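Local coordinates for protein beta sliding clamp (Caulobacter crescentus, PDB 5WCE) that probably tethers DNA polymerases and other proteins to DNA as a ring-shaped head-to-tail homodimer, which makes replication processive, at residues I12-L17 and L88-D93; A266-L271 and Q348-F353; P300-L305 and E318-Y323. One frame throughout, in Å; residues are numbered along the deposited sequence.

Interaction 1: residues I12-L17 and L88-D93; sequences IERAAL and LPDGAD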
ATOM      1  N   ILE A  12     -21.045   8.522  25.595  1.00 25.30           N
ATOM      2  CA  ILE A  12     -20.615   7.194  25.197  1.00 24.94           C
ATOM      3  C   ILE A  12     -19.105   7.081  25.296  1.00 26.26           C
ATOM      4  O   ILE A  12     -18.369   8.052  25.014  1.00 24.85           O
ATOM      5  CB  ILE A  12     -21.136   6.847  23.767  1.00 23.62           C
ATOM      6  CG1 ILE A  12     -20.743   5.438  23.367  1.00 22.88           C
ATOM      7  CG2 ILE A  12     -20.648   7.843  22.719  1.00 22.97           C
ATOM      8  CD1 ILE A  12     -21.418   4.977  22.111  1.00 22.43           C
ATOM      9  N   GLU A  13     -18.631   5.900  25.704  1.00 27.54           N
ATOM     10  CA  GLU A  13     -17.191   5.671  25.780  1.00 29.40           C
ATOM     11  C   GLU A  13     -16.585   5.659  24.388  1.00 27.01           C
ATOM     12  O   GLU A  13     -17.143   5.085  23.462  1.00 25.65           O
ATOM     13  CB  GLU A  13     -16.860   4.377  26.544  1.00 32.10           C
ATOM     14  CG  GLU A  13     -17.217   4.541  28.025  1.00 35.50           C
ATOM     15  CD  GLU A  13     -16.932   3.298  28.875  1.00 38.74           C
ATOM     16  OE1 GLU A  13     -16.707   2.171  28.345  1.00 41.06           O
ATOM     17  OE2 GLU A  13     -16.958   3.473  30.112  1.00 43.10           O
ATOM     18  N   ARG A  14     -15.417   6.293  24.266  1.00 27.25           N
ATOM     19  CA  ARG A  14     -14.689   6.373  22.984  1.00 26.01           C
ATOM     20  C   ARG A  14     -14.568   4.968  22.359  1.00 25.46           C
ATOM     21  O   ARG A  14     -14.877   4.811  21.195  1.00 23.74           O
ATOM     22  CB  ARG A  14     -13.312   7.028  23.159  1.00 26.98           C
ATOM     23  CG  ARG A  14     -12.434   6.930  21.907  1.00 27.28           C
ATOM     24  CD  ARG A  14     -11.022   7.419  22.173  1.00 29.38           C
ATOM     25  NE  ARG A  14     -10.199   7.190  21.002  1.00 29.85           N
ATOM     26  CZ  ARG A  14      -9.601   6.049  20.686  1.00 30.49           C
ATOM     27  NH1 ARG A  14      -9.690   4.976  21.456  1.00 31.10           N
ATOM     28  NH2 ARG A  14      -8.912   5.977  19.566  1.00 30.41           N
ATOM     29  N   ALA A  15     -14.141   3.968  23.142  1.00 25.81           N
ATOM     30  CA  ALA A  15     -13.903   2.645  22.580  1.00 26.16           C
ATOM     31  C   ALA A  15     -15.188   2.057  22.007  1.00 24.80           C
ATOM     32  O   ALA A  15     -15.173   1.505  20.909  1.00 23.84           O
ATOM     33  CB  ALA A  15     -13.273   1.705  23.591  1.00 27.55           C
ATOM     34  N   ALA A  16     -16.308   2.230  22.715  1.00 25.34           N
ATOM     35  CA  ALA A  16     -17.606   1.753  22.210  1.00 24.36           C
ATOM     36  C   ALA A  16     -18.075   2.463  20.959  1.00 23.23           C
ATOM     37  O   ALA A  16     -18.634   1.859  20.014  1.00 22.13           O
ATOM     38  CB  ALA A  16     -18.668   1.880  23.292  1.00 25.25           C
ATOM     39  N   LEU A  17     -17.901   3.772  20.957  1.00 22.05           N
ATOM     40  CA  LEU A  17     -18.299   4.603  19.837  1.00 21.45           C
ATOM     41  C   LEU A  17     -17.461   4.251  18.623  1.00 20.95           C
ATOM     42  O   LEU A  17     -17.989   4.088  17.517  1.00 21.00           O
ATOM     43  CB  LEU A  17     -18.102   6.096  20.198  1.00 21.57           C
ATOM     44  CG  LEU A  17     -18.445   7.122  19.131  1.00 21.00           C
ATOM     45  CD1 LEU A  17     -19.820   6.920  18.545  1.00 20.68           C
ATOM     46  CD2 LEU A  17     -18.284   8.529  19.726  1.00 21.47           C
ATOM     47  N   LEU A  88      -9.482  10.987  19.181  1.00 26.67           N
ATOM     48  CA  LEU A  88      -9.697  11.398  20.556  1.00 27.80           C
ATOM     49  C   LEU A  88      -8.803  10.601  21.515  1.00 29.36           C
ATOM     50  O   LEU A  88      -8.429   9.496  21.220  1.00 28.48           O
ATOM     51  CB  LEU A  88     -11.180  11.289  20.954  1.00 27.50           C
ATOM     52  CG  LEU A  88     -12.190  12.202  20.251  1.00 26.70           C
ATOM     53  CD1 LEU A  88     -13.638  11.842  20.547  1.00 26.33           C
ATOM     54  CD2 LEU A  88     -11.906  13.640  20.606  1.00 28.22           C
ATOM     55  N   PRO A  89      -8.429  11.188  22.669  1.00 32.47           N
ATOM     56  CA  PRO A  89      -7.553  10.430  23.601  1.00 35.03           C
ATOM     57  C   PRO A  89      -8.178   9.102  24.045  1.00 35.87           C
ATOM     58  O   PRO A  89      -9.395   9.029  24.218  1.00 34.70           O
ATOM     59  CB  PRO A  89      -7.413  11.340  24.794  1.00 35.97           C
ATOM     60  CG  PRO A  89      -8.061  12.621  24.439  1.00 35.72           C
ATOM     61  CD  PRO A  89      -8.946  12.412  23.273  1.00 33.44           C
ATOM     62  N   ASP A  90      -7.350   8.078  24.212  1.00 38.46           N
ATOM     63  CA  ASP A  90      -7.742   6.796  24.823  1.00 39.39           C
ATOM     64  C   ASP A  90      -8.502   7.031  26.129  1.00 38.44           C
ATOM     65  O   ASP A  90      -8.121   7.878  26.948  1.00 38.66           O
ATOM     66  CB  ASP A  90      -6.507   5.990  25.242  1.00 43.52           C
ATOM     67  CG  ASP A  90      -5.816   5.349  24.115  1.00 45.16           C
ATOM     68  OD1 ASP A  90      -6.319   5.383  22.979  1.00 46.74           O
ATOM     69  OD2 ASP A  90      -4.718   4.798  24.377  1.00 51.32           O
ATOM     70  N   GLY A  91      -9.580   6.293  26.321  1.00 35.69           N
ATOM     71  CA  GLY A  91     -10.359   6.417  27.528  1.00 35.42           C
ATOM     72  C   GLY A  91     -11.271   7.606  27.645  1.00 34.96           C
ATOM     73  O   GLY A  91     -11.976   7.719  28.641  1.00 34.78           O
ATOM     74  N   ALA A  92     -11.329   8.476  26.638  1.00 34.26           N
ATOM     75  CA  ALA A  92     -12.207   9.660  26.700  1.00 34.64           C
ATOM     76  C   ALA A  92     -13.684   9.259  26.685  1.00 34.37           C
ATOM     77  O   ALA A  92     -14.097   8.354  25.941  1.00 35.64           O
ATOM     78  CB  ALA A  92     -11.941  10.573  25.513  1.00 34.17           C
ATOM     79  N   ASP A  93     -14.475   9.931  27.503  1.00 34.56           N
ATOM     80  CA  ASP A  93     -15.913   9.878  27.351  1.00 34.71           C
ATOM     81  C   ASP A  93     -16.285  10.906  26.305  1.00 30.66           C
ATOM     82  O   ASP A  93     -15.748  11.998  26.330  1.00 29.62           O
ATOM     83  CB  ASP A  93     -16.620  10.235  28.679  1.00 37.75           C
ATOM     84  CG  ASP A  93     -16.785   9.038  29.605  1.00 41.12           C
ATOM     85  OD1 ASP A  93     -16.545   7.855  29.204  1.00 40.84           O
ATOM     86  OD2 ASP A  93     -17.199   9.342  30.760  1.00 45.55           O
TER
HETATM   87  O   HOH W   1     -10.719   4.835  24.188  1.00 29.11           O
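Arg14 reaches the loop 88-93 because its CG stands opposite the backbone N (chi1 171°) and the chain stays extended as far as NE, so that the long side chain runs past the carbonyl groups of Leu88 and Pro89. The site is a strand-to-helix junction in the N-terminal domain of the ring-forming processivity factor: strand 9-13 ends at Glu13, which takes the N-cap position of helix 14-25, and Glu13 pairs with Asp93 as an antiparallel non-hydrogen-bonded pair. One residue on, the backbone closes the contact, Arg14 N donating to Ala92 O at 3.0 Å.

Arginine suits this place because its aliphatic part can lie against the loop while its several N-H groups meet backbone oxygens. Arg14 CD lies 3.1 Å from Pro89 O, and CB of Leu88 packs on the same methylene. Beyond it, Arg14 NH2 donates to Arg86 O, and NE makes a weak bond to Val85 O, both at the C-terminal end of helix 78-87, whose dipole probably welcomes a positive charge. Asp90 adds a long salt bridge, its OD1 lying over a guanidinium face at 3.7 Å from Arg14 NH1 with the two planes 57° apart; charge alone acts here. Leu88 turns inward to Val94 and also packs on Arg282 of the second subunit.

Glu13 and Asp93 project side by side at the exposed surface, Glu13 OE2 and Asp93 OD1 being 4.5 Å apart, where solvent can screen the like charges. Pro89 to Ala92 form a type II turn, with Gly91 meeting its need for positive phi (77°). A water in the guanidinium plane ties this turn to the arginine, accepting from Arg14 NH1 at 2.9 Å and from Gly91 N at 2.8 Å.

Interaction 2: residues A266-L271 and Q348-F353; sequences AKILTL and QAEFRF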
ATOM      1  N   ALA A 266     -10.432 -37.878 -17.601  1.00 25.95           N
ATOM      2  CA  ALA A 266      -9.739 -39.163 -17.307  1.00 26.52           C
ATOM      3  C   ALA A 266      -8.218 -39.030 -17.247  1.00 26.12           C
ATOM      4  O   ALA A 266      -7.579 -39.937 -16.736  1.00 26.81           O
ATOM      5  CB  ALA A 266     -10.121 -40.211 -18.366  1.00 27.70           C
ATOM      6  N   LYS A 267      -7.628 -37.942 -17.732  1.00 24.11           N
ATOM      7  CA  LYS A 267      -6.165 -37.754 -17.650  1.00 23.71           C
ATOM      8  C   LYS A 267      -5.867 -37.116 -16.283  1.00 23.76           C
ATOM      9  O   LYS A 267      -6.035 -35.895 -16.096  1.00 23.44           O
ATOM     10  CB  LYS A 267      -5.630 -36.882 -18.770  1.00 23.62           C
ATOM     11  CG  LYS A 267      -5.823 -37.469 -20.147  1.00 24.94           C
ATOM     12  CD  LYS A 267      -5.321 -36.514 -21.208  1.00 25.68           C
ATOM     13  CE  LYS A 267      -5.286 -37.160 -22.592  1.00 28.13           C
ATOM     14  NZ  LYS A 267      -6.685 -37.250 -23.073  1.00 30.73           N
ATOM     15  N   ILE A 268      -5.481 -37.956 -15.328  1.00 22.64           N
ATOM     16  CA  ILE A 268      -5.338 -37.516 -13.958  1.00 23.22           C
ATOM     17  C   ILE A 268      -3.876 -37.400 -13.659  1.00 22.06           C
ATOM     18  O   ILE A 268      -3.129 -38.307 -13.945  1.00 20.18           O
ATOM     19  CB  ILE A 268      -6.048 -38.467 -12.991  1.00 25.27           C
ATOM     20  CG1 ILE A 268      -7.547 -38.520 -13.387  1.00 26.93           C
ATOM     21  CG2 ILE A 268      -5.833 -38.002 -11.549  1.00 25.70           C
ATOM     22  CD1 ILE A 268      -8.407 -39.443 -12.584  1.00 28.32           C
ATOM     23  N   LEU A 269      -3.505 -36.278 -13.037  1.00 21.11           N
ATOM     24  CA  LEU A 269      -2.139 -35.966 -12.728  1.00 21.74           C
ATOM     25  C   LEU A 269      -2.073 -35.403 -11.295  1.00 20.70           C
ATOM     26  O   LEU A 269      -2.881 -34.572 -10.939  1.00 19.27           O
ATOM     27  CB  LEU A 269      -1.747 -34.913 -13.778  1.00 23.18           C
ATOM     28  CG  LEU A 269      -0.437 -34.206 -13.827  1.00 23.26           C
ATOM     29  CD1 LEU A 269      -0.266 -33.698 -15.261  1.00 22.18           C
ATOM     30  CD2 LEU A 269      -0.331 -33.114 -12.742  1.00 22.22           C
ATOM     31  N   THR A 270      -1.104 -35.827 -10.522  1.00 20.57           N
ATOM     32  CA  THR A 270      -0.864 -35.294  -9.185  1.00 21.48           C
ATOM     33  C   THR A 270       0.524 -34.679  -9.116  1.00 21.24           C
ATOM     34  O   THR A 270       1.512 -35.174  -9.724  1.00 20.75           O
ATOM     35  CB  THR A 270      -1.018 -36.376  -8.097  1.00 23.60           C
ATOM     36  OG1 THR A 270      -2.316 -36.981  -8.194  1.00 25.72           O
ATOM     37  CG2 THR A 270      -0.965 -35.750  -6.723  1.00 25.36           C
ATOM     38  N   LEU A 271       0.621 -33.579  -8.379  1.00 19.89           N
ATOM     39  CA  LEU A 271       1.884 -32.894  -8.281  1.00 20.38           C
ATOM     40  C   LEU A 271       2.086 -32.242  -6.901  1.00 20.83           C
ATOM     41  O   LEU A 271       1.126 -32.063  -6.097  1.00 19.59           O
ATOM     42  CB  LEU A 271       2.015 -31.911  -9.435  1.00 19.89           C
ATOM     43  CG  LEU A 271       0.942 -30.813  -9.642  1.00 18.42           C
ATOM     44  CD1 LEU A 271       0.964 -29.754  -8.514  1.00 18.65           C
ATOM     45  CD2 LEU A 271       1.114 -30.118 -10.977  1.00 18.90           C
ATOM     46  N   GLN A 348      -0.100 -31.731  -1.948  1.00 25.54           N
ATOM     47  CA  GLN A 348      -0.423 -32.096  -3.327  1.00 26.14           C
ATOM     48  C   GLN A 348      -1.632 -31.397  -3.919  1.00 22.62           C
ATOM     49  O   GLN A 348      -2.556 -31.012  -3.224  1.00 22.35           O
ATOM     50  CB  GLN A 348      -0.649 -33.593  -3.477  1.00 29.37           C
ATOM     51  CG  GLN A 348       0.403 -34.446  -2.814  1.00 34.20           C
ATOM     52  CD  GLN A 348       0.709 -35.704  -3.590  1.00 40.01           C
ATOM     53  OE1 GLN A 348      -0.009 -36.735  -3.475  1.00 43.50           O
ATOM     54  NE2 GLN A 348       1.807 -35.646  -4.378  1.00 43.29           N
ATOM     55  N   ALA A 349      -1.618 -31.262  -5.240  1.00 20.00           N
ATOM     56  CA  ALA A 349      -2.796 -30.878  -5.966  1.00 19.34           C
ATOM     57  C   ALA A 349      -3.001 -31.951  -7.025  1.00 18.69           C
ATOM     58  O   ALA A 349      -2.044 -32.522  -7.544  1.00 20.03           O
ATOM     59  CB  ALA A 349      -2.662 -29.509  -6.590  1.00 18.36           C
ATOM     60  N   GLU A 350      -4.252 -32.225  -7.299  1.00 19.19           N
ATOM     61  CA  GLU A 350      -4.652 -33.169  -8.340  1.00 19.77           C
ATOM     62  C   GLU A 350      -5.383 -32.433  -9.427  1.00 19.41           C
ATOM     63  O   GLU A 350      -6.414 -31.731  -9.168  1.00 20.47           O
ATOM     64  CB  GLU A 350      -5.539 -34.293  -7.779  1.00 20.91           C
ATOM     65  CG  GLU A 350      -6.036 -35.295  -8.802  1.00 21.93           C
ATOM     66  CD  GLU A 350      -6.936 -36.370  -8.183  1.00 23.20           C
ATOM     67  OE1 GLU A 350      -6.651 -36.808  -7.089  1.00 25.50           O
ATOM     68  OE2 GLU A 350      -7.982 -36.738  -8.767  1.00 24.48           O
ATOM     69  N   PHE A 351      -4.914 -32.643 -10.659  1.00 18.77           N
ATOM     70  CA  PHE A 351      -5.515 -32.063 -11.845  1.00 18.25           C
ATOM     71  C   PHE A 351      -6.135 -33.172 -12.678  1.00 19.38           C
ATOM     72  O   PHE A 351      -5.515 -34.258 -12.859  1.00 19.16           O
ATOM     73  CB  PHE A 351      -4.452 -31.381 -12.711  1.00 17.71           C
ATOM     74  CG  PHE A 351      -3.933 -30.115 -12.151  1.00 17.53           C
ATOM     75  CD1 PHE A 351      -3.093 -30.128 -10.999  1.00 18.73           C
ATOM     76  CD2 PHE A 351      -4.209 -28.908 -12.759  1.00 17.05           C
ATOM     77  CE1 PHE A 351      -2.571 -28.938 -10.508  1.00 18.61           C
ATOM     78  CE2 PHE A 351      -3.695 -27.733 -12.245  1.00 17.62           C
ATOM     79  CZ  PHE A 351      -2.921 -27.754 -11.097  1.00 17.37           C
ATOM     80  N   ARG A 352      -7.326 -32.907 -13.194  1.00 17.99           N
ATOM     81  CA  ARG A 352      -8.016 -33.825 -14.121  1.00 19.64           C
ATOM     82  C   ARG A 352      -8.303 -33.140 -15.450  1.00 19.15           C
ATOM     83  O   ARG A 352      -9.087 -32.186 -15.523  1.00 17.33           O
ATOM     84  CB  ARG A 352      -9.294 -34.379 -13.510  1.00 21.14           C
ATOM     85  CG  ARG A 352      -9.039 -34.955 -12.128  1.00 22.42           C
ATOM     86  CD  ARG A 352     -10.239 -35.750 -11.625  1.00 25.25           C
ATOM     87  NE  ARG A 352      -9.996 -36.185 -10.258  1.00 26.00           N
ATOM     88  CZ  ARG A 352     -10.935 -36.624  -9.423  1.00 32.19           C
ATOM     89  NH1 ARG A 352     -12.210 -36.708  -9.799  1.00 33.96           N
ATOM     90  NH2 ARG A 352     -10.614 -37.006  -8.191  1.00 33.42           N
ATOM     91  N   PHE A 353      -7.687 -33.647 -16.507  1.00 19.68           N
ATOM     92  CA  PHE A 353      -7.783 -33.071 -17.833  1.00 20.18           C
ATOM     93  C   PHE A 353      -8.567 -33.989 -18.763  1.00 22.46           C
ATOM     94  O   PHE A 353      -8.630 -35.210 -18.541  1.00 23.60           O
ATOM     95  CB  PHE A 353      -6.376 -32.924 -18.460  1.00 19.55           C
ATOM     96  CG  PHE A 353      -5.384 -32.112 -17.676  1.00 18.36           C
ATOM     97  CD1 PHE A 353      -4.567 -32.691 -16.729  1.00 17.15           C
ATOM     98  CD2 PHE A 353      -5.227 -30.752 -17.932  1.00 18.54           C
ATOM     99  CE1 PHE A 353      -3.622 -31.942 -16.031  1.00 17.16           C
ATOM    100  CE2 PHE A 353      -4.263 -30.009 -17.222  1.00 17.48           C
ATOM    101  CZ  PHE A 353      -3.468 -30.595 -16.288  1.00 16.60           C
TER
HETATM  102  O   HOH W   2      -4.317 -37.514  -6.285  1.00 32.38           O
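Leu271 packs against Ala349 and Phe351 of the neighbouring antiparallel strand, and its side chain can be traced outward. CB rests on Val321, a residue of the adjoining loop. With chi1 at 57°, CG sits between the backbone N and the carbonyl carbon, which brings the branch toward strand 348-353: CG comes within 4.0 Å of Ala349 O. One methyl, CD1, touches Ala349 CB at 4.1 Å, and the other, CD2, meets Phe351 CE1 at 3.9 Å. The small Ala349 suits a place where a leucine folds over it.

Leu269 shares this buried face. Its CD1 reaches Phe353 CE1 at 3.9 Å, and Phe353 in turn stacks edge-to-face with Phe328. Large apolar residues fit here because each has an apolar or aromatic neighbour: Phe276 of helix 273-284 meets Leu271, Ile330 of strand 328-333 meets Phe353, and Val321 and Tyr323 meet Leu269.

The other face is largely polar and partly solvent-facing, with Ile268 among its residues. Arg352 grips Glu350 side-on, NE and NH2 both donating to OE2, with NE at 2.6 Å from that oxygen. Glu350 CG and OE2 lie against Ile268 CG2, while a water joins Glu350 OE1 to Thr270 OG1.

Six backbone hydrogen bonds, two for each of the pairs Lys267-Phe353, Leu269-Phe351 and Leu271-Ala349, hold the strands together; Phe353 N to Lys267 O is nearly straight at 176°. Ala266 and Lys267 both face Phe353, forming a classic beta bulge. Such antiparallel pairing belongs to the long sheet that, in this fold, runs on from the C-terminal domain into the central one, with strand 267-272 outermost in this chain.

Interaction 3: residues P300-L305 and E318-Y323; sequences PGRITL and EVEVDY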
ATOM      1  N   PRO A 300       4.328 -38.234 -19.671  1.00 20.23           N
ATOM      2  CA  PRO A 300       4.610 -39.059 -18.511  1.00 20.23           C
ATOM      3  C   PRO A 300       5.754 -38.526 -17.684  1.00 20.43           C
ATOM      4  O   PRO A 300       6.817 -38.144 -18.214  1.00 21.03           O
ATOM      5  CB  PRO A 300       4.941 -40.434 -19.127  1.00 20.96           C
ATOM      6  CG  PRO A 300       4.038 -40.478 -20.333  1.00 20.48           C
ATOM      7  CD  PRO A 300       3.998 -39.048 -20.863  1.00 20.21           C
ATOM      8  N   GLY A 301       5.542 -38.436 -16.383  1.00 20.27           N
ATOM      9  CA  GLY A 301       6.555 -37.919 -15.472  1.00 20.39           C
ATOM     10  C   GLY A 301       6.808 -36.417 -15.354  1.00 20.98           C
ATOM     11  O   GLY A 301       7.570 -36.014 -14.475  1.00 20.06           O
ATOM     12  N   ARG A 302       6.223 -35.578 -16.217  1.00 21.40           N
ATOM     13  CA  ARG A 302       6.735 -34.204 -16.329  1.00 22.10           C
ATOM     14  C   ARG A 302       5.762 -33.221 -16.935  1.00 20.30           C
ATOM     15  O   ARG A 302       5.005 -33.526 -17.867  1.00 20.31           O
ATOM     16  CB  ARG A 302       8.060 -34.265 -17.145  1.00 23.99           C
ATOM     17  CG  ARG A 302       8.639 -32.969 -17.592  1.00 28.47           C
ATOM     18  CD  ARG A 302       9.949 -33.141 -18.360  1.00 32.53           C
ATOM     19  NE  ARG A 302      10.975 -33.775 -17.556  1.00 36.77           N
ATOM     20  CZ  ARG A 302      12.159 -34.159 -18.022  1.00 41.04           C
ATOM     21  NH1 ARG A 302      12.482 -33.950 -19.292  1.00 42.35           N
ATOM     22  NH2 ARG A 302      13.037 -34.729 -17.193  1.00 43.99           N
ATOM     23  N   ILE A 303       5.814 -32.000 -16.415  1.00 19.87           N
ATOM     24  CA  ILE A 303       5.222 -30.852 -17.084  1.00 18.62           C
ATOM     25  C   ILE A 303       6.344 -29.908 -17.406  1.00 18.52           C
ATOM     26  O   ILE A 303       7.116 -29.531 -16.502  1.00 19.11           O
ATOM     27  CB  ILE A 303       4.182 -30.139 -16.220  1.00 17.80           C
ATOM     28  CG1 ILE A 303       3.044 -31.074 -15.900  1.00 18.29           C
ATOM     29  CG2 ILE A 303       3.655 -28.892 -16.958  1.00 18.05           C
ATOM     30  CD1 ILE A 303       1.971 -30.472 -15.051  1.00 18.69           C
ATOM     31  N   THR A 304       6.446 -29.518 -18.670  1.00 17.78           N
ATOM     32  CA  THR A 304       7.374 -28.447 -19.058  1.00 18.95           C
ATOM     33  C   THR A 304       6.535 -27.164 -19.188  1.00 18.59           C
ATOM     34  O   THR A 304       5.587 -27.130 -19.971  1.00 17.79           O
ATOM     35  CB  THR A 304       8.090 -28.833 -20.363  1.00 19.32           C
ATOM     36  OG1 THR A 304       8.871 -29.985 -20.078  1.00 19.56           O
ATOM     37  CG2 THR A 304       9.046 -27.746 -20.841  1.00 20.71           C
ATOM     38  N   LEU A 305       6.859 -26.162 -18.403  1.00 19.45           N
ATOM     39  CA  LEU A 305       6.173 -24.892 -18.419  1.00 20.92           C
ATOM     40  C   LEU A 305       6.883 -23.917 -19.322  1.00 23.15           C
ATOM     41  O   LEU A 305       8.101 -23.736 -19.185  1.00 23.10           O
ATOM     42  CB  LEU A 305       6.104 -24.297 -16.992  1.00 22.01           C
ATOM     43  CG  LEU A 305       5.352 -25.118 -15.951  1.00 22.78           C
ATOM     44  CD1 LEU A 305       5.710 -24.560 -14.552  1.00 23.76           C
ATOM     45  CD2 LEU A 305       3.855 -25.084 -16.261  1.00 22.71           C
ATOM     46  N   GLU A 318      11.034 -27.212 -16.152  1.00 26.46           N
ATOM     47  CA  GLU A 318      10.485 -28.585 -16.043  1.00 25.93           C
ATOM     48  C   GLU A 318      10.174 -28.900 -14.590  1.00 23.94           C
ATOM     49  O   GLU A 318      10.938 -28.562 -13.681  1.00 23.31           O
ATOM     50  CB  GLU A 318      11.445 -29.617 -16.574  1.00 29.20           C
ATOM     51  CG  GLU A 318      11.909 -29.323 -17.984  1.00 32.86           C
ATOM     52  CD  GLU A 318      13.005 -30.255 -18.480  1.00 36.57           C
ATOM     53  OE1 GLU A 318      13.640 -30.953 -17.656  1.00 39.68           O
ATOM     54  OE2 GLU A 318      13.227 -30.264 -19.710  1.00 39.75           O
ATOM     55  N   VAL A 319       9.013 -29.504 -14.382  1.00 23.41           N
ATOM     56  CA  VAL A 319       8.558 -29.945 -13.050  1.00 23.20           C
ATOM     57  C   VAL A 319       8.175 -31.422 -13.155  1.00 22.48           C
ATOM     58  O   VAL A 319       7.401 -31.810 -14.035  1.00 20.33           O
ATOM     59  CB  VAL A 319       7.346 -29.142 -12.560  1.00 24.07           C
ATOM     60  CG1 VAL A 319       6.929 -29.665 -11.178  1.00 24.28           C
ATOM     61  CG2 VAL A 319       7.684 -27.648 -12.489  1.00 25.04           C
ATOM     62  N   GLU A 320       8.760 -32.239 -12.289  1.00 23.57           N
ATOM     63  CA  GLU A 320       8.398 -33.666 -12.212  1.00 25.55           C
ATOM     64  C   GLU A 320       6.970 -33.803 -11.621  1.00 23.08           C
ATOM     65  O   GLU A 320       6.607 -33.103 -10.689  1.00 23.02           O
ATOM     66  CB  GLU A 320       9.446 -34.471 -11.396  1.00 28.91           C
ATOM     67  CG  GLU A 320      10.883 -34.215 -11.910  1.00 33.99           C
ATOM     68  CD  GLU A 320      11.001 -34.538 -13.409  1.00 38.46           C
ATOM     69  OE1 GLU A 320      10.463 -35.613 -13.805  1.00 45.56           O
ATOM     70  OE2 GLU A 320      11.574 -33.726 -14.216  1.00 40.70           O
ATOM     71  N   VAL A 321       6.157 -34.627 -12.235  1.00 21.75           N
ATOM     72  CA  VAL A 321       4.778 -34.841 -11.769  1.00 22.32           C
ATOM     73  C   VAL A 321       4.478 -36.332 -11.886  1.00 22.30           C
ATOM     74  O   VAL A 321       5.214 -37.066 -12.531  1.00 20.38           O
ATOM     75  CB  VAL A 321       3.708 -34.020 -12.517  1.00 20.79           C
ATOM     76  CG1 VAL A 321       4.026 -32.526 -12.463  1.00 21.84           C
ATOM     77  CG2 VAL A 321       3.548 -34.525 -13.962  1.00 21.53           C
ATOM     78  N   ASP A 322       3.393 -36.740 -11.216  1.00 22.95           N
ATOM     79  CA  ASP A 322       2.887 -38.091 -11.281  1.00 22.39           C
ATOM     80  C   ASP A 322       1.796 -38.190 -12.352  1.00 22.02           C
ATOM     81  O   ASP A 322       0.598 -37.815 -12.107  1.00 19.83           O
ATOM     82  CB  ASP A 322       2.318 -38.454  -9.906  1.00 23.75           C
ATOM     83  CG  ASP A 322       2.075 -39.940  -9.732  1.00 24.45           C
ATOM     84  OD1 ASP A 322       2.395 -40.738 -10.602  1.00 25.53           O
ATOM     85  OD2 ASP A 322       1.685 -40.342  -8.619  1.00 27.20           O
ATOM     86  N   TYR A 323       2.180 -38.736 -13.514  1.00 20.98           N
ATOM     87  CA  TYR A 323       1.299 -38.916 -14.667  1.00 21.48           C
ATOM     88  C   TYR A 323       1.817 -39.986 -15.621  1.00 23.89           C
ATOM     89  O   TYR A 323       3.003 -39.987 -15.909  1.00 23.60           O
ATOM     90  CB  TYR A 323       1.169 -37.575 -15.410  1.00 20.35           C
ATOM     91  CG  TYR A 323       0.315 -37.602 -16.636  1.00 20.15           C
ATOM     92  CD1 TYR A 323      -1.045 -37.799 -16.533  1.00 20.97           C
ATOM     93  CD2 TYR A 323       0.855 -37.434 -17.926  1.00 20.47           C
ATOM     94  CE1 TYR A 323      -1.865 -37.825 -17.649  1.00 20.74           C
ATOM     95  CE2 TYR A 323       0.040 -37.488 -19.050  1.00 20.81           C
ATOM     96  CZ  TYR A 323      -1.329 -37.646 -18.920  1.00 20.69           C
ATOM     97  OH  TYR A 323      -2.189 -37.683 -20.021  1.00 19.47           O
TER
HETATM   98  O   HOH W   3      11.180 -30.331 -21.351  1.00 32.45           O
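Ile303 and Val319 pair near the open end of an antiparallel beta hairpin, strands 302-308 and 314-320 of the C-terminal domain, and the two faces of this hairpin differ sharply. The inner face is tightly packed. Ile303 CG1 and Val321 CG1 meet at 3.9 Å, the two side chains crossing at about a right angle, and Leu305 CD1 reaches Val319 CG2 at 4.2 Å. Branched aliphatic residues fit well here, because Leu269 and helix 273-284 press on them from within the domain. The backbone is equally snug: Ile303 N donates to Val319 O and Val319 N to Ile303 O, the latter at 2.8 Å. At the open end of the hairpin, Gly301, whose positive phi (78°) suits a glycine, bends the chain so that its N meets Tyr323 O at 3.0 Å while its own O accepts from Val321 N. The Tyr323 ring leads inward, and its OH is bonded to Glu326 O.

The outer face is looser and charged. Arg302 bends at chi3 (-61°), which lays its guanidinium under Glu318: OE1 stands over the centre of the group, the planes 21° apart and stacked. Since no N-H points at that oxygen, the salt bridge, 3.6 Å from Arg302 NH1 to Glu318 OE1, is long and purely electrostatic. Glu320 approaches the guanidinium edge instead, but its bonds are weak and the position of OE2 is less certain. Glu318 also forms a salt bridge with Arg111 of the second subunit, which packs on Arg302, so the network belongs to the dimer interface; one from Glu320 rests on the doubtful OE2. Farther along this face, a water donates to Glu318 OE2 at 2.6 Å and lies 2.7 Å from Thr304 OG1.

Interactions 2 and 3 adjoin in the C-terminal domain, their centres about 11 Å apart, and Thr270 O probably accepts a hydrogen bond from Asp322 N. Each has a buried apolar face and a more polar outer one, and between them they bring two sheets together through a shared interior. Interaction 1 lies in the N-terminal domain, its centre some 56 to 60 Å from the others, and is mostly near the surface, with exposed acidic residues. It joins a strand-helix junction to a loop, one arginine doing most of the work. Interactions 1 and 3 both touch the second subunit, the former by packing, the latter also through charge, whereas interaction 2 stays within its own chain.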